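Local coordinates for cyclohexadienyl dehydratase (PDB 5JOS), which probably catalyses the decarboxylating dehydration of prephenate and of arogenate in phenylalanine biosynthesis, using a fold of the periplasmic solute-binding protein family, at residues G43-G47 with F48-V52; T73-S76 with D77-A80; E95-K99 with A100-D104; E145-R149 with E150-K154; I179-T182 with V183-L186. All coordinates share one frame; numbering follows the deposited sequence.

Contact 1: residues G43-G47 with F48-V52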
loop_
_atom_site.group_PDB
_atom_site.type_symbol
_atom_site.label_atom_id
_atom_site.label_comp_id
_atom_site.label_asym_id
_atom_site.label_seq_id
_atom_site.Cartn_x
_atom_site.Cartn_y
_atom_site.Cartn_z
ATOM N N GLY A 43 -21.562 7.098 -5.149
ATOM C CA GLY A 43 -20.701 8.206 -4.774
ATOM C C GLY A 43 -20.507 8.238 -3.266
ATOM O O GLY A 43 -20.225 9.285 -2.692
ATOM N N GLN A 44 -20.677 7.096 -2.604
ATOM C CA GLN A 44 -20.202 6.930 -1.219
ATOM C C GLN A 44 -18.744 6.454 -1.254
ATOM O O GLN A 44 -18.333 5.769 -2.199
ATOM C CB GLN A 44 -20.958 5.796 -0.553
ATOM C CG GLN A 44 -22.450 6.011 -0.366
ATOM C CD GLN A 44 -22.733 7.384 0.198
ATOM O OE1 GLN A 44 -23.281 8.242 -0.493
ATOM N NE2 GLN A 44 -22.312 7.618 1.443
ATOM N N TYR A 45 -18.033 6.634 -0.149
ATOM C CA TYR A 45 -16.650 6.229 -0.073
ATOM C C TYR A 45 -16.503 4.728 0.028
ATOM O O TYR A 45 -17.217 4.068 0.758
ATOM C CB TYR A 45 -15.951 6.846 1.127
ATOM C CG TYR A 45 -15.642 8.280 0.931
ATOM C CD1 TYR A 45 -14.601 8.671 0.105
ATOM C CD2 TYR A 45 -16.407 9.276 1.539
ATOM C CE1 TYR A 45 -14.317 10.017 -0.112
ATOM C CE2 TYR A 45 -16.089 10.626 1.370
ATOM C CZ TYR A 45 -15.030 10.986 0.537
ATOM O OH TYR A 45 -14.701 12.333 0.371
ATOM N N THR A 46 -15.559 4.194 -0.722
ATOM C CA THR A 46 -15.284 2.779 -0.707
ATOM C C THR A 46 -13.777 2.564 -0.879
ATOM O O THR A 46 -13.071 3.429 -1.431
ATOM C CB THR A 46 -16.152 2.044 -1.737
ATOM O OG1 THR A 46 -15.923 0.653 -1.636
ATOM C CG2 THR A 46 -15.858 2.409 -3.200
ATOM N N GLY A 47 -13.303 1.433 -0.356
ATOM C CA GLY A 47 -11.936 1.027 -0.546
ATOM C C GLY A 47 -11.289 0.429 0.685
ATOM O O GLY A 47 -11.832 0.474 1.796
ATOM N N PHE A 48 -10.077 -0.057 0.468
ATOM C CA PHE A 48 -9.236 -0.613 1.515
ATOM C C PHE A 48 -9.121 0.261 2.772
ATOM O O PHE A 48 -9.357 -0.213 3.886
ATOM C CB PHE A 48 -7.853 -0.859 0.871
ATOM C CG PHE A 48 -6.815 -1.560 1.735
ATOM C CD1 PHE A 48 -6.149 -0.885 2.739
ATOM C CD2 PHE A 48 -6.370 -2.803 1.404
ATOM C CE1 PHE A 48 -5.138 -1.497 3.463
ATOM C CE2 PHE A 48 -5.368 -3.445 2.141
ATOM C CZ PHE A 48 -4.763 -2.790 3.175
ATOM N N ASP A 49 -8.723 1.531 2.614
ATOM C CA ASP A 49 -8.544 2.357 3.778
ATOM C C ASP A 49 -9.838 3.001 4.318
ATOM O O ASP A 49 -9.815 3.571 5.439
ATOM C CB ASP A 49 -7.494 3.405 3.550
ATOM C CG ASP A 49 -6.101 2.829 3.583
ATOM O OD1 ASP A 49 -5.820 1.898 4.387
ATOM O OD2 ASP A 49 -5.236 3.341 2.824
ATOM N N ILE A 50 -10.935 2.852 3.568
ATOM C CA ILE A 50 -12.243 3.261 4.025
ATOM C C ILE A 50 -12.681 2.215 4.974
ATOM O O ILE A 50 -13.178 2.573 6.058
ATOM C CB ILE A 50 -13.220 3.435 2.894
ATOM C CG1 ILE A 50 -12.695 4.406 1.866
ATOM C CG2 ILE A 50 -14.635 3.810 3.376
ATOM C CD1 ILE A 50 -12.412 5.809 2.328
ATOM N N ASP A 51 -12.462 0.937 4.611
ATOM C CA ASP A 51 -12.706 -0.121 5.531
ATOM C C ASP A 51 -11.839 0.064 6.811
ATOM O O ASP A 51 -12.289 -0.188 7.943
ATOM C CB ASP A 51 -12.372 -1.472 4.922
ATOM C CG ASP A 51 -13.363 -1.942 3.929
ATOM O OD1 ASP A 51 -14.363 -1.242 3.667
ATOM O OD2 ASP A 51 -13.194 -3.107 3.461
ATOM N N VAL A 52 -10.553 0.338 6.656
ATOM C CA VAL A 52 -9.658 0.454 7.849
ATOM C C VAL A 52 -10.099 1.646 8.723
ATOM O O VAL A 52 -10.158 1.555 9.915
ATOM C CB VAL A 52 -8.208 0.724 7.393
ATOM C CG1 VAL A 52 -7.271 0.974 8.535
ATOM C CG2 VAL A 52 -7.648 -0.421 6.586
HETATM O O HOH W 1 -15.193 0.197 1.586
#
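G47 and D51 meet at the start of helix 48-60, where strand 45-46 of the solute-binding protein fold passes through G47 into the helix and G47 takes the N-cap position. The carbonyl oxygen of G47 accepts the first helical bond, D51 N to G47 O at 2.9 Å, nearly straight at 168°. I50 N adds a weak second bond to the same oxygen, G47 O, at 3.1 Å. The amide of G47 is served by a water: G47 N donates to it at 3.0 Å, and the water in turn donates to D51 OD1 at 2.7 Å. One water therefore ties the residue before the helix to a side chain in its first turn. The other carboxylate oxygen, D51 OD2, is engaged by K243 and W244 of helix 236-245, so both oxygens of D51 have partners. D49 is likewise held elsewhere, its two oxygens taken by Y211 OH and the backbone N of G89.

G47 has a backbone conformation open mainly to glycine, and this lets the chain swing from strand to helix within one residue. I50 fills the apolar side of the turn. Its CG1 lies beside the backbone N (chi1 -56°), which brings this carbon to 3.5 Å from T46 O. The Y45 ring leans away toward F66 and R39, leaving its root to make the contact: Y45 CB packs on I50 CD1 at 3.9 Å.

Contact 2: residues T73-S76 with D77-A80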
loop_
_atom_site.group_PDB
_atom_site.type_symbol
_atom_site.label_atom_id
_atom_site.label_comp_id
_atom_site.label_asym_id
_atom_site.label_seq_id
_atom_site.Cartn_x
_atom_site.Cartn_y
_atom_site.Cartn_z
ATOM N N THR A 73 -3.714 19.630 -1.629
ATOM C CA THR A 73 -3.943 20.300 -0.344
ATOM C C THR A 73 -3.817 19.358 0.831
ATOM O O THR A 73 -4.153 19.709 1.954
ATOM C CB THR A 73 -5.373 20.842 -0.310
ATOM O OG1 THR A 73 -6.254 19.759 -0.552
ATOM C CG2 THR A 73 -5.559 21.931 -1.364
ATOM N N LEU A 74 -3.344 18.150 0.596
ATOM C CA LEU A 74 -3.322 17.159 1.663
ATOM C C LEU A 74 -2.519 17.649 2.863
ATOM O O LEU A 74 -2.903 17.458 4.027
ATOM C CB LEU A 74 -2.621 15.941 1.150
ATOM C CG LEU A 74 -2.444 14.747 2.059
ATOM C CD1 LEU A 74 -3.820 14.161 2.422
ATOM C CD2 LEU A 74 -1.584 13.663 1.407
ATOM N N MET A 75 -1.351 18.217 2.577
ATOM C CA MET A 75 -0.428 18.529 3.641
ATOM C C MET A 75 -0.927 19.765 4.348
ATOM O O MET A 75 -0.855 19.794 5.570
ATOM C CB MET A 75 1.030 18.733 3.132
ATOM C CG MET A 75 1.681 17.496 2.451
ATOM S SD MET A 75 1.366 16.007 3.516
ATOM C CE MET A 75 2.000 16.719 5.102
ATOM N N SER A 76 -1.419 20.761 3.610
ATOM C CA SER A 76 -1.854 21.995 4.297
ATOM C C SER A 76 -3.162 21.757 5.046
ATOM O O SER A 76 -3.309 22.266 6.148
ATOM C CB SER A 76 -1.926 23.217 3.351
ATOM O OG SER A 76 -2.807 22.887 2.336
ATOM N N ASP A 77 -4.092 20.969 4.493
ATOM C CA ASP A 77 -5.281 20.564 5.244
ATOM C C ASP A 77 -4.911 19.871 6.542
ATOM O O ASP A 77 -5.427 20.175 7.624
ATOM C CB ASP A 77 -6.184 19.629 4.448
ATOM C CG ASP A 77 -6.888 20.344 3.346
ATOM O OD1 ASP A 77 -6.793 21.584 3.294
ATOM O OD2 ASP A 77 -7.444 19.680 2.466
ATOM N N LEU A 78 -3.966 18.955 6.456
ATOM C CA LEU A 78 -3.544 18.275 7.667
ATOM C C LEU A 78 -2.984 19.284 8.670
ATOM O O LEU A 78 -3.309 19.247 9.845
ATOM C CB LEU A 78 -2.481 17.233 7.351
ATOM C CG LEU A 78 -1.956 16.460 8.584
ATOM C CD1 LEU A 78 -3.089 15.677 9.195
ATOM C CD2 LEU A 78 -0.828 15.504 8.299
ATOM N N GLN A 79 -2.130 20.204 8.224
ATOM C CA GLN A 79 -1.550 21.137 9.181
ATOM C C GLN A 79 -2.538 22.136 9.788
ATOM O O GLN A 79 -2.266 22.668 10.863
ATOM C CB GLN A 79 -0.447 21.928 8.539
ATOM C CG GLN A 79 0.821 21.127 8.460
ATOM C CD GLN A 79 1.821 21.830 7.583
ATOM O OE1 GLN A 79 1.915 21.530 6.401
ATOM N NE2 GLN A 79 2.514 22.822 8.133
ATOM N N ALA A 80 -3.594 22.454 9.035
ATOM C CA ALA A 80 -4.635 23.335 9.428
ATOM C C ALA A 80 -5.751 22.573 10.166
ATOM O O ALA A 80 -6.816 23.112 10.390
ATOM C CB ALA A 80 -5.212 24.039 8.229
HETATM O O HOH W 2 -4.961 23.644 3.435
#
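T73 and D77 face each other across the first turn of helix 74-79, with T73 at the N-cap position, though its side chain makes no capping bond. This end is closely packed. D77 N donates to T73 O at 2.8 Å, and the D77 carboxylate folds back beside the same residue, because CG lies beside its own backbone N (chi1 -72°). T73 OG1 comes within 3.2 Å of D77 OD2, a possible bond whose proton is not settled, since T70 OG1 also lies within its reach. D77 OD2 has a firmer partner in T69 OG1, so the carboxylate links the helix to the loop before it.

The helix continues with L78 N to L74 O at 3.0 Å, a bond in which the donor stands 36° out of the carbonyl plane, and Q79 N to M75 O follows at the same length. On the inner flank, L74 and L78, with M75 beside them, rest on M212 of strand 205-213. M75 and L78 touch each other lightly, M75 CE to L78 CD2 at 4.4 Å, and both also reach the turn at A100.

The other flank belongs to solvent. S76, Q79 and A80 are exposed, and in place of packing there is a water bridge. The hydroxyl of S76 sits between backbone N and carbonyl carbon (chi1 58°), with its OG 2.5 Å from the water. The same water donates to D77 OD1 at 2.8 Å.

Contact 3: residues E95-K99 with A100-D104; sequences ERQKK and ADFSD
The turn that leads from helix 94-97 into the edge strand 101-102 of the three-stranded antiparallel sheet doubles the chain back, so that F102 lies against R96 and Q97. The ring of F102 carries the contact. Its side chain starts toward the helix, with CG beside the backbone N (chi1 -83°), and the rim of the ring reaches R96 and Q97. R96 CB meets it at the edge, close to the ring plane, 3.7 Å from F102 CE2. The Q97 side chain runs at about a right angle to that of F102, and its CG approaches the ring obliquely, Q97 CG standing 3.8 Å from F102 CD2. The aliphatic roots of two polar residues thus supply the surface for the ring, while V92 and M212 touch F102 from outside the turn.

R96 itself runs on, extended from CG to NE, away from F102; its NH1 bonds to the carbonyl oxygen of T91, and its chain passes W71 and M75.

Closer to the bend, K99 N donates to R96 O at 3.3 Å, closing a backbone turn. Q97 O lies 3.0 Å from A100 O, and being two acceptors they make no bond. Beside them A100 is buried, with its methyl packed against L78 and M212. Beyond the bend, D101 and S103 pair through their backbones with M213 and Y211 of strand 205-213, respectively. A soft contact also spans the turn, a bent CA-H...O approach of Q97 CA to A100 O at 3.6 Å.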
loop_
_atom_site.group_PDB
_atom_site.type_symbol
_atom_site.label_atom_id
_atom_site.label_comp_id
_atom_site.label_asym_id
_atom_site.label_seq_id
_atom_site.Cartn_x
_atom_site.Cartn_y
_atom_site.Cartn_z
ATOM N N GLU A 95 9.325 14.286 1.738
ATOM C CA GLU A 95 8.587 15.542 1.756
ATOM C C GLU A 95 7.403 15.497 2.724
ATOM O O GLU A 95 7.096 16.506 3.394
ATOM C CB GLU A 95 8.146 15.997 0.346
ATOM C CG GLU A 95 6.811 16.785 0.246
ATOM C CD GLU A 95 6.213 16.819 -1.210
ATOM O OE1 GLU A 95 5.155 16.098 -1.497
ATOM O OE2 GLU A 95 6.833 17.572 -2.054
ATOM N N ARG A 96 6.698 14.373 2.773
ATOM C CA ARG A 96 5.532 14.286 3.624
ATOM C C ARG A 96 5.927 14.134 5.101
ATOM O O ARG A 96 5.245 14.639 5.966
ATOM C CB ARG A 96 4.625 13.125 3.228
ATOM C CG ARG A 96 3.825 13.448 1.951
ATOM C CD ARG A 96 3.223 12.202 1.292
ATOM N NE ARG A 96 2.509 12.549 0.086
ATOM C CZ ARG A 96 2.081 11.695 -0.838
ATOM N NH1 ARG A 96 2.215 10.392 -0.647
ATOM N NH2 ARG A 96 1.464 12.143 -1.955
ATOM N N GLN A 97 6.995 13.417 5.389
ATOM C CA GLN A 97 7.455 13.290 6.764
ATOM C C GLN A 97 7.959 14.542 7.375
ATOM O O GLN A 97 8.039 14.638 8.606
ATOM C CB GLN A 97 8.635 12.380 6.839
ATOM C CG GLN A 97 8.182 10.965 6.546
ATOM C CD GLN A 97 9.404 10.095 6.279
ATOM O OE1 GLN A 97 10.133 10.294 5.264
ATOM N NE2 GLN A 97 9.603 9.084 7.122
ATOM N N LYS A 98 8.376 15.493 6.555
ATOM C CA LYS A 98 8.809 16.756 7.095
ATOM C C LYS A 98 7.707 17.512 7.796
ATOM O O LYS A 98 7.961 18.319 8.668
ATOM C CB LYS A 98 9.368 17.646 5.980
ATOM C CG LYS A 98 10.824 17.329 5.719
ATOM C CD LYS A 98 11.329 17.945 4.426
ATOM C CE LYS A 98 11.194 19.454 4.418
ATOM N NZ LYS A 98 12.120 20.053 3.402
ATOM N N LYS A 99 6.489 17.298 7.395
ATOM C CA LYS A 99 5.417 18.116 7.877
ATOM C C LYS A 99 4.390 17.285 8.580
ATOM O O LYS A 99 3.372 17.856 8.933
ATOM C CB LYS A 99 4.714 18.812 6.702
ATOM C CG LYS A 99 5.646 19.617 5.761
ATOM C CD LYS A 99 5.269 19.289 4.311
ATOM C CE LYS A 99 6.239 19.817 3.255
ATOM N NZ LYS A 99 6.084 21.289 3.187
ATOM N N ALA A 100 4.610 15.973 8.736
ATOM C CA ALA A 100 3.588 15.070 9.326
ATOM C C ALA A 100 4.247 13.873 9.963
ATOM O O ALA A 100 5.404 13.591 9.695
ATOM C CB ALA A 100 2.619 14.601 8.282
ATOM N N ASP A 101 3.569 13.229 10.889
ATOM C CA ASP A 101 4.060 11.993 11.439
ATOM C C ASP A 101 3.303 10.843 10.680
ATOM O O ASP A 101 2.124 10.933 10.362
ATOM C CB ASP A 101 3.697 11.873 12.926
ATOM C CG ASP A 101 4.616 12.645 13.897
ATOM O OD1 ASP A 101 5.809 12.832 13.564
ATOM O OD2 ASP A 101 4.108 13.035 15.014
ATOM N N PHE A 102 3.963 9.732 10.466
ATOM C CA PHE A 102 3.336 8.546 9.906
ATOM C C PHE A 102 3.280 7.408 10.932
ATOM O O PHE A 102 4.230 7.209 11.667
ATOM C CB PHE A 102 4.156 8.110 8.706
ATOM C CG PHE A 102 3.825 8.852 7.449
ATOM C CD1 PHE A 102 2.837 8.404 6.628
ATOM C CD2 PHE A 102 4.560 9.924 7.062
ATOM C CE1 PHE A 102 2.552 9.003 5.435
ATOM C CE2 PHE A 102 4.268 10.579 5.865
ATOM C CZ PHE A 102 3.277 10.115 5.054
ATOM N N SER A 103 2.170 6.685 10.950
ATOM C CA SER A 103 2.097 5.372 11.534
ATOM C C SER A 103 3.165 4.455 11.004
ATOM O O SER A 103 3.698 4.678 9.963
ATOM C CB SER A 103 0.737 4.742 11.210
ATOM O OG SER A 103 0.586 4.263 9.913
ATOM N N ASP A 104 3.376 3.357 11.706
ATOM C CA ASP A 104 4.091 2.245 11.133
ATOM C C ASP A 104 3.390 1.807 9.824
ATOM O O ASP A 104 2.201 2.070 9.629
ATOM C CB ASP A 104 4.121 1.058 12.088
ATOM C CG ASP A 104 4.868 1.340 13.330
ATOM O OD1 ASP A 104 5.797 2.122 13.306
ATOM O OD2 ASP A 104 4.532 0.729 14.333
#

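Contact 4: residues E145-R149 with E150-K154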
loop_
_atom_site.group_PDB
_atom_site.type_symbol
_atom_site.label_atom_id
_atom_site.label_comp_id
_atom_site.label_asym_id
_atom_site.label_seq_id
_atom_site.Cartn_x
_atom_site.Cartn_y
_atom_site.Cartn_z
ATOM N N GLU A 145 14.315 -2.615 -15.657
ATOM C CA GLU A 145 15.477 -3.176 -16.223
ATOM C C GLU A 145 16.668 -3.122 -15.219
ATOM O O GLU A 145 17.391 -4.116 -14.966
ATOM C CB GLU A 145 15.820 -2.451 -17.542
ATOM C CG GLU A 145 17.197 -2.975 -18.037
ATOM C CD GLU A 145 17.601 -2.527 -19.438
ATOM O OE1 GLU A 145 17.073 -1.493 -19.952
ATOM O OE2 GLU A 145 18.474 -3.265 -19.972
ATOM N N LYS A 146 16.852 -1.969 -14.628
ATOM C CA LYS A 146 17.918 -1.803 -13.639
ATOM C C LYS A 146 17.766 -2.755 -12.414
ATOM O O LYS A 146 18.722 -3.320 -11.921
ATOM C CB LYS A 146 17.901 -0.323 -13.258
ATOM C CG LYS A 146 18.790 0.124 -12.131
ATOM C CD LYS A 146 18.122 1.338 -11.455
ATOM C CE LYS A 146 19.087 2.446 -11.091
ATOM N NZ LYS A 146 20.316 1.930 -10.444
ATOM N N PHE A 147 16.568 -3.012 -11.943
ATOM C CA PHE A 147 16.419 -3.966 -10.853
ATOM C C PHE A 147 16.929 -5.360 -11.312
ATOM O O PHE A 147 17.620 -6.113 -10.581
ATOM C CB PHE A 147 14.932 -4.106 -10.447
ATOM C CG PHE A 147 14.719 -5.057 -9.340
ATOM C CD1 PHE A 147 14.555 -6.418 -9.601
ATOM C CD2 PHE A 147 14.679 -4.605 -8.016
ATOM C CE1 PHE A 147 14.384 -7.326 -8.550
ATOM C CE2 PHE A 147 14.516 -5.518 -6.980
ATOM C CZ PHE A 147 14.339 -6.863 -7.249
ATOM N N ALA A 148 16.559 -5.729 -12.531
ATOM C CA ALA A 148 16.914 -7.051 -12.993
ATOM C C ALA A 148 18.431 -7.232 -13.154
ATOM O O ALA A 148 18.959 -8.290 -12.823
ATOM C CB ALA A 148 16.219 -7.369 -14.294
ATOM N N ARG A 149 19.084 -6.197 -13.684
ATOM C CA ARG A 149 20.536 -6.213 -13.956
ATOM C C ARG A 149 21.266 -6.185 -12.648
ATOM O O ARG A 149 22.284 -6.834 -12.503
ATOM C CB ARG A 149 20.968 -5.078 -14.907
ATOM C CG ARG A 149 20.297 -5.339 -16.278
ATOM C CD ARG A 149 20.965 -4.643 -17.407
ATOM N NE ARG A 149 20.247 -4.811 -18.662
ATOM C CZ ARG A 149 20.180 -5.920 -19.384
ATOM N NH1 ARG A 149 20.796 -6.996 -18.994
ATOM N NH2 ARG A 149 19.532 -5.956 -20.543
ATOM N N GLU A 150 20.674 -5.521 -11.664
ATOM C CA GLU A 150 21.296 -5.480 -10.376
ATOM C C GLU A 150 21.094 -6.761 -9.584
ATOM O O GLU A 150 22.054 -7.268 -9.081
ATOM C CB GLU A 150 20.851 -4.284 -9.572
ATOM C CG GLU A 150 21.380 -4.327 -8.132
ATOM C CD GLU A 150 21.181 -3.013 -7.393
ATOM O OE1 GLU A 150 20.663 -2.052 -8.011
ATOM O OE2 GLU A 150 21.548 -2.933 -6.184
ATOM N N HIS A 151 19.906 -7.294 -9.487
ATOM C CA HIS A 151 19.635 -8.301 -8.478
ATOM C C HIS A 151 19.287 -9.575 -9.101
ATOM O O HIS A 151 19.089 -10.552 -8.407
ATOM C CB HIS A 151 18.384 -7.907 -7.679
ATOM C CG HIS A 151 18.523 -6.618 -6.946
ATOM N ND1 HIS A 151 19.234 -6.518 -5.782
ATOM C CD2 HIS A 151 18.080 -5.367 -7.231
ATOM C CE1 HIS A 151 19.221 -5.261 -5.366
ATOM N NE2 HIS A 151 18.521 -4.545 -6.229
ATOM N N LEU A 152 19.135 -9.605 -10.409
ATOM C CA LEU A 152 18.797 -10.864 -11.053
ATOM C C LEU A 152 19.782 -11.267 -12.157
ATOM O O LEU A 152 19.370 -11.697 -13.255
ATOM C CB LEU A 152 17.394 -10.801 -11.612
ATOM C CG LEU A 152 16.295 -10.428 -10.620
ATOM C CD1 LEU A 152 15.003 -10.189 -11.406
ATOM C CD2 LEU A 152 16.086 -11.528 -9.563
ATOM N N LYS A 153 21.063 -11.164 -11.823
ATOM C CA LYS A 153 22.144 -11.390 -12.775
ATOM C C LYS A 153 22.245 -12.837 -13.245
ATOM O O LYS A 153 22.791 -13.067 -14.289
ATOM C CB LYS A 153 23.485 -11.038 -12.152
ATOM C CG LYS A 153 23.617 -9.549 -11.899
ATOM C CD LYS A 153 25.047 -9.195 -11.501
ATOM C CE LYS A 153 25.369 -7.711 -11.705
ATOM N NZ LYS A 153 25.044 -6.881 -10.508
ATOM N N LYS A 154 21.758 -13.811 -12.487
ATOM C CA LYS A 154 21.879 -15.205 -12.940
ATOM C C LYS A 154 20.774 -15.656 -13.876
ATOM O O LYS A 154 20.866 -16.714 -14.472
ATOM C CB LYS A 154 21.895 -16.127 -11.755
ATOM C CG LYS A 154 23.068 -15.842 -10.833
ATOM C CD LYS A 154 22.787 -16.419 -9.475
ATOM C CE LYS A 154 23.794 -15.903 -8.490
ATOM N NZ LYS A 154 24.097 -17.055 -7.635
#
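F147 O accepts from H151 N at 2.8 Å, one of three backbone bonds that close the last turn of helix 143-151. E150 N to K146 O is similar, but L152 N reaches A148 O at a poorer angle of 135°, with the donor 40° out of the carbonyl plane, where the chain leaves the helix. Along the same helix E145 and R149 form a salt bridge: R149 grips E145 side-on, NE and NH2 both converging on OE2, with R149 NE at 2.7 Å from E145 OE2. The oxygen is met on its anti side and lies near the guanidinium plane, while E145 OE1 is taken by G141 N.

The packing centres on F147 and H151. H151 CD2 sits over one face of the F147 ring, offset toward its rim, 3.6 Å from F147 CD2; the ring planes are 40° apart. Over one face of the imidazole, E150 CG lies above the ring centre. L152 CD1 reaches the F147 ring at its edge, 4.1 Å from F147 CE1.

The helix belongs to the beta-alpha-beta unit 135-138, 143-151, 156-159, where A148 rests on I157; beyond the unit, F147 and L152 rest on I179 of strand 177-181, and H151 and L152 on helix 126-129.

Contact 5: residues I179-T182 with V183-L186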
loop_
_atom_site.group_PDB
_atom_site.type_symbol
_atom_site.label_atom_id
_atom_site.label_comp_id
_atom_site.label_asym_id
_atom_site.label_seq_id
_atom_site.Cartn_x
_atom_site.Cartn_y
_atom_site.Cartn_z
ATOM N N ILE A 179 9.205 -8.224 -14.182
ATOM C CA ILE A 179 9.473 -7.267 -13.129
ATOM C C ILE A 179 8.818 -5.988 -13.460
ATOM O O ILE A 179 9.065 -5.450 -14.533
ATOM C CB ILE A 179 10.978 -6.954 -12.952
ATOM C CG1 ILE A 179 11.712 -8.233 -12.703
ATOM C CG2 ILE A 179 11.226 -5.975 -11.850
ATOM C CD1 ILE A 179 11.328 -8.988 -11.441
ATOM N N THR A 180 7.961 -5.511 -12.529
ATOM C CA THR A 180 7.233 -4.285 -12.748
ATOM C C THR A 180 6.859 -3.669 -11.404
ATOM O O THR A 180 6.950 -4.344 -10.388
ATOM C CB THR A 180 6.005 -4.590 -13.617
ATOM O OG1 THR A 180 5.353 -3.392 -13.987
ATOM C CG2 THR A 180 5.067 -5.435 -12.910
ATOM N N ASP A 181 6.404 -2.412 -11.396
ATOM C CA ASP A 181 5.831 -1.832 -10.170
ATOM C C ASP A 181 4.714 -2.652 -9.583
ATOM O O ASP A 181 3.918 -3.233 -10.311
ATOM C CB ASP A 181 5.291 -0.423 -10.382
ATOM C CG ASP A 181 6.384 0.581 -10.665
ATOM O OD1 ASP A 181 7.520 0.435 -10.240
ATOM O OD2 ASP A 181 6.098 1.540 -11.332
ATOM N N THR A 182 4.608 -2.598 -8.254
ATOM C CA THR A 182 3.644 -3.359 -7.521
ATOM C C THR A 182 2.215 -3.147 -8.082
ATOM O O THR A 182 1.467 -4.132 -8.322
ATOM C CB THR A 182 3.693 -3.054 -6.059
ATOM O OG1 THR A 182 5.002 -3.383 -5.605
ATOM C CG2 THR A 182 2.646 -3.859 -5.308
ATOM N N VAL A 183 1.851 -1.893 -8.300
ATOM C CA VAL A 183 0.518 -1.602 -8.723
ATOM C C VAL A 183 0.171 -2.289 -10.014
ATOM O O VAL A 183 -0.887 -2.851 -10.148
ATOM C CB VAL A 183 0.229 -0.098 -8.784
ATOM C CG1 VAL A 183 0.943 0.592 -9.921
ATOM C CG2 VAL A 183 -1.280 0.058 -8.883
ATOM N N GLU A 184 1.082 -2.317 -10.955
ATOM C CA GLU A 184 0.858 -2.991 -12.189
ATOM C C GLU A 184 0.798 -4.487 -12.063
ATOM O O GLU A 184 -0.029 -5.103 -12.721
ATOM C CB GLU A 184 1.982 -2.713 -13.181
ATOM C CG GLU A 184 1.946 -1.281 -13.565
ATOM C CD GLU A 184 2.992 -0.951 -14.581
ATOM O OE1 GLU A 184 3.545 0.115 -14.362
ATOM O OE2 GLU A 184 3.205 -1.717 -15.573
ATOM N N ALA A 185 1.715 -5.071 -11.335
ATOM C CA ALA A 185 1.644 -6.519 -11.086
ATOM C C ALA A 185 0.325 -6.913 -10.556
ATOM O O ALA A 185 -0.241 -7.910 -11.002
ATOM C CB ALA A 185 2.707 -7.019 -10.114
ATOM N N LEU A 186 -0.162 -6.169 -9.560
ATOM C CA LEU A 186 -1.377 -6.543 -8.919
ATOM C C LEU A 186 -2.570 -6.464 -9.884
ATOM O O LEU A 186 -3.527 -7.244 -9.799
ATOM C CB LEU A 186 -1.685 -5.658 -7.730
ATOM C CG LEU A 186 -0.701 -5.803 -6.555
ATOM C CD1 LEU A 186 -1.075 -4.757 -5.511
ATOM C CD2 LEU A 186 -0.803 -7.155 -5.929
HETATM O O HOH W 3 6.621 -0.631 -13.983
#
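D181 O and T182 O open the helix 182-190 by accepting from residues four further on. A185 N donates to D181 O at 3.0 Å, almost straight at 173°, and L186 N donates to T182 O at 2.9 Å. D181 is the N-cap residue, but its side chain makes no capping bond; OD1 instead forms a salt bridge with K111. The hydroxyl of T182 is also spoken for, by T112 OG1 and the backbone N of G110.

A water links the strand end to the first turn. It accepts from D181 N at 3.1 Å and donates to E184 OE1 at 3.2 Å. Near it T180 OG1 lies 3.2 Å from E184 OE2. D181 OD2 and E184 OE1 stand 4.2 Å apart as like charges, a pairing that K111 probably eases.

Apolar contacts fill the inner side. T182 and L186 lie side by side, pointing the same way: with T182 OG1 beside the backbone N (chi1 -60°), T182 CG2 is left anti to that N and comes to 3.8 Å from L186 CD1. T180 CG2 sits over the start of the helix, 4.0 Å from A185 CB, while A185 and L186 continue onto A197.

The arrangement is a strand-to-helix junction, in which strand 177-181 of the five-stranded mixed sheet runs straight into a helix, as is common in alpha/beta folds of the periplasmic binding protein type.

Overall arrangement
The five contacts fall into two neighbourhoods. Contacts 2 and 3 touch on one side of the chain's centre: L78 CD2 meets A100 CB at 3.6 Å and M75 CE lies 3.8 Å from K99 CB, so helix 74-79 packs on the turn into strand 101-102. Contacts 4 and 5, their centres about 16 Å apart, touch where L152 CD1 lies 3.9 Å from I179 CD1. Contact 1 keeps apart, its nearest atoms about 9 Å from contacts 3 and 5, while its centre lies about 37 Å from that of contact 4, across the chain's centre. Near contact 5, a citrate, probably from the crystallisation liquor, lies about 4 Å from the D181 side chain, and the sodium ion about 10 Å from that of L186.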